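Local coordinates for protein alanine racemase (Corynebacterium glutamicum, PDB 2DY3) that belongs to the fold-type III pyridoxal-phosphate enzymes, pairing an N-terminal TIM-barrel domain with a mostly beta C-terminal domain, and holds pyridoxal-5'-phosphate, at residues 105-108 / 109-113; 173-176 / 177-181. All blocks are in the same frame, centred on the assembly; numbering follows the deposited sequence.

Interaction 1 of 2, residues 105-108 / 109-113; sequences HAKA and LIETD
His105 O takes the N-H of Leu109 at 3.1 Å, the first of three i to i+4 backbone bonds. The Leu109 branch also rests on that carbonyl, with CG 3.2 Å from His105 O. Leu109 packs on Leu98 and Val100 of the neighbouring strand. The His105 ring takes no part in the turn and meets Trp82 edge-to-face. Ala106 O accepts Ile110 N and, weakly, Leu109 N. Ile110 CG1 is folded back beside its own backbone N (chi1 -69°), which lays it 3.3 Å from Ala106 O. Lys107 O receives Glu111 N. The extended side chains of Lys107 and Glu111 cross at a slant, and Lys107 CE lies 3.2 Å from Glu111 OE1. The charges do not close a salt bridge, since Lys107 NZ stays 4.5 Å from Glu111 OE1. At Ala108 the pattern changes. Its O is taken by Thr112 OG1, 2.7 Å away, and not by the Thr112 N-H, which turns to Leu109 O. A chi1 of -69° sets this hydroxyl near the threonine's own N and points it back to Ala108 O. This is the C-terminal end of helix 103-110, in the beta-alpha-beta unit of strands 97-100 and 117-122 in the TIM-barrel domain.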
ATOM      1  N   HIS B 105      21.619 -14.636 -16.127  1.00 12.93           N
ATOM      2  CA  HIS B 105      20.374 -15.403 -16.021  1.00 13.05           C
ATOM      3  C   HIS B 105      20.427 -16.574 -16.993  1.00 13.71           C
ATOM      4  O   HIS B 105      20.049 -17.696 -16.661  1.00 12.83           O
ATOM      5  CB  HIS B 105      19.180 -14.508 -16.351  1.00 13.14           C
ATOM      6  CG  HIS B 105      18.847 -13.525 -15.274  1.00 12.96           C
ATOM      7  ND1 HIS B 105      17.894 -13.772 -14.309  1.00 15.86           N
ATOM      8  CD2 HIS B 105      19.340 -12.293 -15.009  1.00 13.21           C
ATOM      9  CE1 HIS B 105      17.810 -12.729 -13.501  1.00 14.36           C
ATOM     10  NE2 HIS B 105      18.677 -11.819 -13.906  1.00 14.02           N
ATOM     11  N   ALA B 106      20.905 -16.299 -18.202  1.00 13.84           N
ATOM     12  CA  ALA B 106      21.038 -17.337 -19.209  1.00 14.99           C
ATOM     13  C   ALA B 106      21.975 -18.420 -18.663  1.00 16.32           C
ATOM     14  O   ALA B 106      21.689 -19.615 -18.757  1.00 16.02           O
ATOM     15  CB  ALA B 106      21.611 -16.747 -20.499  1.00 14.00           C
ATOM     16  N   LYS B 107      23.082 -17.984 -18.071  1.00 17.14           N
ATOM     17  CA  LYS B 107      24.072 -18.902 -17.525  1.00 19.20           C
ATOM     18  C   LYS B 107      23.501 -19.801 -16.433  1.00 19.46           C
ATOM     19  O   LYS B 107      23.746 -21.012 -16.421  1.00 20.58           O
ATOM     20  CB  LYS B 107      25.261 -18.113 -16.975  1.00 21.14           C
ATOM     21  CG  LYS B 107      26.389 -18.979 -16.452  1.00 25.38           C
ATOM     22  CD  LYS B 107      27.600 -18.136 -16.095  1.00 27.51           C
ATOM     23  CE  LYS B 107      28.757 -19.008 -15.637  1.00 31.58           C
ATOM     24  NZ  LYS B 107      29.941 -18.186 -15.266  1.00 34.11           N
ATOM     25  N   ALA B 108      22.744 -19.206 -15.519  1.00 17.63           N
ATOM     26  CA  ALA B 108      22.149 -19.956 -14.421  1.00 17.94           C
ATOM     27  C   ALA B 108      21.166 -21.004 -14.934  1.00 18.54           C
ATOM     28  O   ALA B 108      21.042 -22.084 -14.359  1.00 18.05           O
ATOM     29  CB  ALA B 108      21.443 -19.002 -13.454  1.00 16.70           C
ATOM     30  N   LEU B 109      20.468 -20.682 -16.017  1.00 18.97           N
ATOM     31  CA  LEU B 109      19.491 -21.599 -16.592  1.00 19.14           C
ATOM     32  C   LEU B 109      20.159 -22.765 -17.305  1.00 18.59           C
ATOM     33  O   LEU B 109      19.758 -23.914 -17.136  1.00 15.77           O
ATOM     34  CB  LEU B 109      18.577 -20.846 -17.565  1.00 19.34           C
ATOM     35  CG  LEU B 109      17.660 -19.827 -16.880  1.00 19.54           C
ATOM     36  CD1 LEU B 109      17.010 -18.928 -17.909  1.00 19.80           C
ATOM     37  CD2 LEU B 109      16.611 -20.563 -16.063  1.00 20.93           C
ATOM     38  N   ILE B 110      21.181 -22.461 -18.098  1.00 18.45           N
ATOM     39  CA  ILE B 110      21.909 -23.486 -18.835  1.00 18.78           C
ATOM     40  C   ILE B 110      22.595 -24.452 -17.880  1.00 20.22           C
ATOM     41  O   ILE B 110      22.710 -25.647 -18.162  1.00 20.86           O
ATOM     42  CB  ILE B 110      22.978 -22.856 -19.748  1.00 19.07           C
ATOM     43  CG1 ILE B 110      22.302 -22.093 -20.892  1.00 20.47           C
ATOM     44  CG2 ILE B 110      23.893 -23.929 -20.303  1.00 19.56           C
ATOM     45  CD1 ILE B 110      23.267 -21.262 -21.715  1.00 22.72           C
ATOM     46  N   GLU B 111      23.043 -23.934 -16.743  1.00 19.05           N
ATOM     47  CA  GLU B 111      23.724 -24.772 -15.772  1.00 22.48           C
ATOM     48  C   GLU B 111      22.761 -25.466 -14.814  1.00 22.30           C
ATOM     49  O   GLU B 111      23.190 -26.119 -13.861  1.00 23.99           O
ATOM     50  CB  GLU B 111      24.754 -23.945 -15.000  1.00 24.28           C
ATOM     51  CG  GLU B 111      25.901 -23.451 -15.882  1.00 27.25           C
ATOM     52  CD  GLU B 111      26.844 -22.512 -15.154  1.00 31.25           C
ATOM     53  OE1 GLU B 111      27.856 -22.099 -15.759  1.00 32.47           O
ATOM     54  OE2 GLU B 111      26.571 -22.180 -13.982  1.00 31.77           O
ATOM     55  N   THR B 112      21.463 -25.331 -15.074  1.00 20.98           N
ATOM     56  CA  THR B 112      20.445 -25.970 -14.241  1.00 20.99           C
ATOM     57  C   THR B 112      20.084 -27.333 -14.818  1.00 21.33           C
ATOM     58  O   THR B 112      19.727 -27.440 -15.998  1.00 19.24           O
ATOM     59  CB  THR B 112      19.145 -25.147 -14.177  1.00 20.70           C
ATOM     60  OG1 THR B 112      19.367 -23.940 -13.442  1.00 18.34           O
ATOM     61  CG2 THR B 112      18.045 -25.964 -13.501  1.00 20.75           C
ATOM     62  N   ASP B 113      20.156 -28.367 -13.985  1.00 20.91           N
ATOM     63  CA  ASP B 113      19.838 -29.717 -14.441  1.00 22.10           C
ATOM     64  C   ASP B 113      18.371 -30.062 -14.240  1.00 23.06           C
ATOM     65  O   ASP B 113      17.990 -30.678 -13.243  1.00 22.42           O
ATOM     66  CB  ASP B 113      20.718 -30.751 -13.726  1.00 20.54           C
ATOM     67  CG  ASP B 113      20.457 -32.174 -14.206  1.00 21.70           C
ATOM     68  OD1 ASP B 113      19.586 -32.366 -15.086  1.00 23.90           O
ATOM     69  OD2 ASP B 113      21.124 -33.102 -13.705  1.00 18.30           O
TER

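Interaction 2 of 2, residues 173-176 / 177-181; sequences QIIA and FRRAL
Four i to i+4 backbone bonds join the segments, from Phe177 N to Gln173 O (2.8 Å) up to Ala180 N to Ala176 O, and Leu181 N to Phe177 O continues the series, so this is regular alpha-helix. Ile174 and Arg178 make the closest side-chain contact. The Arg178 chain is extended from CG to NE and runs across the isoleucine. Ile174 CG2 lies 3.2 Å above one face of the guanidinium, offset toward its rim, and is 3.3 Å from Arg178 NE. The contact is a methyl on a flat cation, and it forms one turn apart on the helix. Arg179 folds differently. Its chain bends at chi3 (60°), and this brings the guanidinium back over the preceding turn. Ala176 CA sits 3.7 Å above one face of that group, again toward the rim, and Ala176 CB is 3.6 Å from Arg179 NH2. Ile175 CG2 touches Arg179 NH1 more loosely, at 4.1 Å. The charge of Arg179 is met by a salt bridge from NH2 to Glu134 OE1. Phe177 CG stands anti to its own N (chi1 -177°), which sends the ring off to pack on Met155 and Val196. Gln173 OE1 is hydrogen-bonded to Ser125. Phe177 and Ala180 meet strand 150-156, while Ile175, Arg178 and Arg179 are exposed. This helix belongs to the outer layer of the TIM-barrel domain.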
ATOM      1  N   GLN B 173      12.185   0.949 -31.282  1.00 26.62           N
ATOM      2  CA  GLN B 173      12.345  -0.249 -30.468  1.00 25.63           C
ATOM      3  C   GLN B 173      12.035  -1.506 -31.280  1.00 23.84           C
ATOM      4  O   GLN B 173      12.731  -2.515 -31.161  1.00 22.38           O
ATOM      5  CB  GLN B 173      11.422  -0.205 -29.247  1.00 25.99           C
ATOM      6  CG  GLN B 173      11.823   0.798 -28.177  1.00 27.31           C
ATOM      7  CD  GLN B 173      11.100   0.551 -26.861  1.00 28.29           C
ATOM      8  OE1 GLN B 173      11.395  -0.409 -26.143  1.00 27.58           O
ATOM      9  NE2 GLN B 173      10.136   1.407 -26.547  1.00 27.63           N
ATOM     10  N   ILE B 174      10.988  -1.440 -32.103  1.00 21.53           N
ATOM     11  CA  ILE B 174      10.596  -2.580 -32.924  1.00 20.78           C
ATOM     12  C   ILE B 174      11.698  -2.929 -33.908  1.00 21.70           C
ATOM     13  O   ILE B 174      11.970  -4.102 -34.152  1.00 22.38           O
ATOM     14  CB  ILE B 174       9.286  -2.301 -33.705  1.00 21.76           C
ATOM     15  CG1 ILE B 174       8.127  -2.137 -32.722  1.00 20.88           C
ATOM     16  CG2 ILE B 174       8.969  -3.468 -34.647  1.00 18.84           C
ATOM     17  CD1 ILE B 174       7.917  -3.353 -31.858  1.00 21.69           C
ATOM     18  N   ILE B 175      12.332  -1.914 -34.486  1.00 22.83           N
ATOM     19  CA  ILE B 175      13.416  -2.172 -35.428  1.00 23.74           C
ATOM     20  C   ILE B 175      14.516  -2.978 -34.731  1.00 21.40           C
ATOM     21  O   ILE B 175      14.970  -3.988 -35.250  1.00 21.85           O
ATOM     22  CB  ILE B 175      14.028  -0.862 -35.971  1.00 23.13           C
ATOM     23  CG1 ILE B 175      13.041  -0.175 -36.914  1.00 27.50           C
ATOM     24  CG2 ILE B 175      15.321  -1.160 -36.703  1.00 25.01           C
ATOM     25  CD1 ILE B 175      13.542   1.145 -37.471  1.00 25.58           C
ATOM     26  N   ALA B 176      14.931  -2.526 -33.551  1.00 21.55           N
ATOM     27  CA  ALA B 176      15.968  -3.214 -32.789  1.00 21.22           C
ATOM     28  C   ALA B 176      15.523  -4.620 -32.378  1.00 20.42           C
ATOM     29  O   ALA B 176      16.317  -5.556 -32.380  1.00 22.15           O
ATOM     30  CB  ALA B 176      16.330  -2.398 -31.559  1.00 21.49           C
ATOM     31  N   PHE B 177      14.251  -4.762 -32.026  1.00 19.11           N
ATOM     32  CA  PHE B 177      13.706  -6.052 -31.618  1.00 20.21           C
ATOM     33  C   PHE B 177      13.755  -7.047 -32.776  1.00 21.13           C
ATOM     34  O   PHE B 177      14.116  -8.205 -32.591  1.00 21.43           O
ATOM     35  CB  PHE B 177      12.258  -5.883 -31.137  1.00 19.44           C
ATOM     36  CG  PHE B 177      11.620  -7.155 -30.631  1.00 18.47           C
ATOM     37  CD1 PHE B 177      12.088  -7.781 -29.485  1.00 16.21           C
ATOM     38  CD2 PHE B 177      10.525  -7.703 -31.287  1.00 15.79           C
ATOM     39  CE1 PHE B 177      11.473  -8.928 -28.996  1.00 15.24           C
ATOM     40  CE2 PHE B 177       9.908  -8.843 -30.805  1.00 17.03           C
ATOM     41  CZ  PHE B 177      10.383  -9.457 -29.655  1.00 16.44           C
ATOM     42  N   ARG B 178      13.387  -6.592 -33.969  1.00 22.33           N
ATOM     43  CA  ARG B 178      13.395  -7.459 -35.141  1.00 23.47           C
ATOM     44  C   ARG B 178      14.813  -7.851 -35.530  1.00 24.22           C
ATOM     45  O   ARG B 178      15.039  -8.901 -36.125  1.00 24.55           O
ATOM     46  CB  ARG B 178      12.690  -6.766 -36.305  1.00 25.62           C
ATOM     47  CG  ARG B 178      11.192  -6.651 -36.079  1.00 30.04           C
ATOM     48  CD  ARG B 178      10.492  -5.823 -37.140  1.00 33.69           C
ATOM     49  NE  ARG B 178       9.050  -5.830 -36.910  1.00 36.49           N
ATOM     50  CZ  ARG B 178       8.181  -5.084 -37.581  1.00 38.35           C
ATOM     51  NH1 ARG B 178       8.603  -4.262 -38.534  1.00 39.78           N
ATOM     52  NH2 ARG B 178       6.886  -5.164 -37.300  1.00 39.76           N
ATOM     53  N   ARG B 179      15.768  -6.999 -35.187  1.00 23.49           N
ATOM     54  CA  ARG B 179      17.166  -7.265 -35.475  1.00 24.82           C
ATOM     55  C   ARG B 179      17.605  -8.415 -34.570  1.00 24.98           C
ATOM     56  O   ARG B 179      18.336  -9.316 -34.985  1.00 24.00           O
ATOM     57  CB  ARG B 179      17.982  -5.999 -35.201  1.00 27.64           C
ATOM     58  CG  ARG B 179      19.465  -6.108 -35.469  1.00 30.19           C
ATOM     59  CD  ARG B 179      20.062  -4.719 -35.680  1.00 33.60           C
ATOM     60  NE  ARG B 179      19.881  -3.844 -34.525  1.00 35.50           N
ATOM     61  CZ  ARG B 179      19.474  -2.580 -34.603  1.00 37.48           C
ATOM     62  NH1 ARG B 179      19.204  -2.036 -35.783  1.00 39.49           N
ATOM     63  NH2 ARG B 179      19.334  -1.856 -33.500  1.00 36.87           N
ATOM     64  N   ALA B 180      17.130  -8.382 -33.328  1.00 24.07           N
ATOM     65  CA  ALA B 180      17.450  -9.414 -32.351  1.00 24.04           C
ATOM     66  C   ALA B 180      16.815 -10.750 -32.738  1.00 23.11           C
ATOM     67  O   ALA B 180      17.460 -11.798 -32.675  1.00 23.21           O
ATOM     68  CB  ALA B 180      16.965  -8.983 -30.967  1.00 23.55           C
ATOM     69  N   LEU B 181      15.550 -10.707 -33.140  1.00 23.23           N
ATOM     70  CA  LEU B 181      14.828 -11.917 -33.526  1.00 23.95           C
ATOM     71  C   LEU B 181      15.475 -12.612 -34.725  1.00 24.38           C
ATOM     72  O   LEU B 181      15.566 -13.843 -34.770  1.00 23.27           O
ATOM     73  CB  LEU B 181      13.366 -11.574 -33.835  1.00 25.93           C
ATOM     74  CG  LEU B 181      12.420 -12.736 -34.160  1.00 27.99           C
ATOM     75  CD1 LEU B 181      12.442 -13.764 -33.044  1.00 25.54           C
ATOM     76  CD2 LEU B 181      11.010 -12.200 -34.356  1.00 27.60           C
TER

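Overall arrangement
Both contacts are local and lie in the N-terminal, TIM-barrel-type domain. Interaction 1 comes first in the chain and spans the C-terminal end of helix 103-110 and the turn after it. Interaction 2 follows, wholly inside helix 169-186. Their centres are 25 Å apart and their nearest atoms about 14 Å apart, so they do not touch. Strand 150-156 of the parallel barrel sheet is common to them, because side chains of both helices pack on it. Neither contact reaches a bound pyridoxal-5'-phosphate: the side chains of Gln173 and His105 lie about 10 and 14 Å from it. Both belong to the helical layer around the barrel strands.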